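Local coordinates for protein beta-lactamase OXA-2 (Salmonella typhimurium, PDB 1K38) that hydrolyses beta-lactam antibiotics such as oxacillin, as a class D serine beta-lactamase that forms an acyl-enzyme intermediate, at residues L120-Y125 / L162-E167. Residues are numbered along the deposited sequence; the frame is centred on the assembly and turned at random.
Sequences LKKIDY and LPFRVE
K122 NZ and P163 O share a water: the ammonium donates to it over 2.9 Å, and the water in turn donates a hydrogen bond to the carbonyl O of P163. No direct hydrogen bond joins 120-125 to 162-167. The K122 chain, kinked at chi3 (-53°), runs past the proline ring in the opposite direction, with CG of K122 4.0 Å from CG of P163. Its NZ stands off one side of the F164 ring, 5.9 Å from the ring centroid and 29° off the normal, at most a weak cation-pi attraction. Methyl CG2 of I123 is the apolar centre. It meets the rim of the F164 ring near the ring plane, 3.5 Å from CE2 of F164, touches CD of P163 at 3.9 Å, and lies more loosely against CD2 of L162. With chi1 of I123 at 60°, CG2 is anti to the carbonyl carbon and is the branch that meets all three residues of 162-164. Helix 113-122 closes here in a Schellman motif, with D124 at C-prime, Y125 N bonded to L120 O and D124 N to K121 O; P163 centres an inverse gamma turn just before helix 166-175. P56 and L59 of helix 56-64 continue the apolar packing around I123 and L162. Away from the active site, buried I123, L162 and F164, flanked by exposed K122 and P163, thus join two helix ends, with a water bridge replacing a direct hydrogen bond.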
# COMPACT_ATOMS: atom_id res chain seq x y z
N LEU A 120 -23.45 6.27 -7.85
CA LEU A 120 -23.15 7.64 -7.43
C LEU A 120 -24.07 8.07 -6.30
O LEU A 120 -23.65 8.76 -5.37
CB LEU A 120 -23.28 8.60 -8.62
CG LEU A 120 -22.14 8.55 -9.64
CD1 LEU A 120 -22.54 9.28 -10.92
CD2 LEU A 120 -20.90 9.17 -9.03
N LYS A 121 -25.33 7.66 -6.38
CA LYS A 121 -26.30 8.01 -5.36
C LYS A 121 -26.00 7.31 -4.04
O LYS A 121 -26.14 7.91 -2.97
CB LYS A 121 -27.72 7.66 -5.82
CG LYS A 121 -28.82 8.18 -4.91
CD LYS A 121 -30.21 7.76 -5.40
CE LYS A 121 -30.51 6.31 -5.07
NZ LYS A 121 -29.53 5.35 -5.65
N LYS A 122 -25.58 6.05 -4.10
CA LYS A 122 -25.29 5.31 -2.88
C LYS A 122 -24.09 5.85 -2.11
O LYS A 122 -23.99 5.64 -0.91
CB LYS A 122 -25.11 3.81 -3.18
CG LYS A 122 -23.82 3.43 -3.88
CD LYS A 122 -23.93 2.03 -4.49
CE LYS A 122 -24.40 0.99 -3.48
NZ LYS A 122 -24.68 -0.33 -4.12
N ILE A 123 -23.19 6.55 -2.79
CA ILE A 123 -22.04 7.13 -2.09
C ILE A 123 -22.17 8.65 -1.96
O ILE A 123 -21.25 9.31 -1.51
CB ILE A 123 -20.69 6.79 -2.77
CG1 ILE A 123 -20.65 7.33 -4.20
CG2 ILE A 123 -20.46 5.29 -2.76
CD1 ILE A 123 -19.27 7.23 -4.85
N ASP A 124 -23.33 9.18 -2.37
CA ASP A 124 -23.60 10.62 -2.28
C ASP A 124 -22.38 11.42 -2.75
O ASP A 124 -21.90 12.31 -2.04
CB ASP A 124 -23.95 10.96 -0.83
CG ASP A 124 -24.36 12.41 -0.64
OD1 ASP A 124 -25.16 12.91 -1.46
OD2 ASP A 124 -23.89 13.03 0.33
N TYR A 125 -21.92 11.11 -3.95
CA TYR A 125 -20.74 11.74 -4.54
C TYR A 125 -21.04 13.00 -5.36
O TYR A 125 -21.51 12.92 -6.49
CB TYR A 125 -20.01 10.70 -5.40
CG TYR A 125 -18.65 11.13 -5.93
CD1 TYR A 125 -18.54 11.82 -7.13
CD2 TYR A 125 -17.48 10.78 -5.26
CE1 TYR A 125 -17.28 12.16 -7.65
CE2 TYR A 125 -16.23 11.11 -5.76
CZ TYR A 125 -16.14 11.79 -6.96
OH TYR A 125 -14.89 12.08 -7.47
N LEU A 162 -17.47 2.85 2.93
CA LEU A 162 -18.25 2.94 1.71
C LEU A 162 -19.03 1.64 1.52
O LEU A 162 -18.62 0.58 1.99
CB LEU A 162 -17.34 3.20 0.51
CG LEU A 162 -16.62 4.56 0.51
CD1 LEU A 162 -15.65 4.61 -0.65
CD2 LEU A 162 -17.63 5.70 0.42
N PRO A 163 -20.18 1.71 0.82
CA PRO A 163 -21.02 0.54 0.57
C PRO A 163 -20.50 -0.38 -0.53
O PRO A 163 -21.20 -0.66 -1.51
CB PRO A 163 -22.37 1.16 0.22
CG PRO A 163 -21.95 2.38 -0.55
CD PRO A 163 -20.81 2.93 0.29
N PHE A 164 -19.27 -0.84 -0.36
CA PHE A 164 -18.62 -1.74 -1.31
C PHE A 164 -17.85 -2.77 -0.48
O PHE A 164 -17.58 -2.53 0.69
CB PHE A 164 -17.62 -0.98 -2.19
CG PHE A 164 -18.27 -0.01 -3.13
CD1 PHE A 164 -18.82 -0.45 -4.33
CD2 PHE A 164 -18.34 1.34 -2.81
CE1 PHE A 164 -19.45 0.44 -5.19
CE2 PHE A 164 -18.97 2.24 -3.67
CZ PHE A 164 -19.53 1.79 -4.86
N ARG A 165 -17.53 -3.90 -1.09
CA ARG A 165 -16.77 -4.94 -0.39
C ARG A 165 -15.51 -4.31 0.19
O ARG A 165 -14.84 -3.52 -0.49
CB ARG A 165 -16.33 -6.04 -1.36
CG ARG A 165 -17.46 -6.85 -1.97
CD ARG A 165 -16.90 -7.85 -2.98
NE ARG A 165 -17.94 -8.65 -3.62
CZ ARG A 165 -18.05 -9.97 -3.47
NH1 ARG A 165 -17.19 -10.64 -2.72
NH2 ARG A 165 -19.03 -10.62 -4.09
N VAL A 166 -15.18 -4.65 1.43
CA VAL A 166 -13.98 -4.10 2.04
C VAL A 166 -12.76 -4.48 1.20
O VAL A 166 -11.81 -3.70 1.09
CB VAL A 166 -13.82 -4.59 3.49
CG1 VAL A 166 -12.42 -4.25 4.02
CG2 VAL A 166 -14.87 -3.92 4.37
N GLU A 167 -12.77 -5.66 0.58
CA GLU A 167 -11.64 -6.06 -0.24
C GLU A 167 -11.43 -5.07 -1.38
O GLU A 167 -10.29 -4.76 -1.75
CB GLU A 167 -11.82 -7.48 -0.81
CG GLU A 167 -13.03 -7.69 -1.70
CD GLU A 167 -12.96 -9.00 -2.48
OE1 GLU A 167 -11.97 -9.19 -3.21
OE2 GLU A 167 -13.90 -9.82 -2.36
O HOH W 1 -22.06 -1.60 -4.07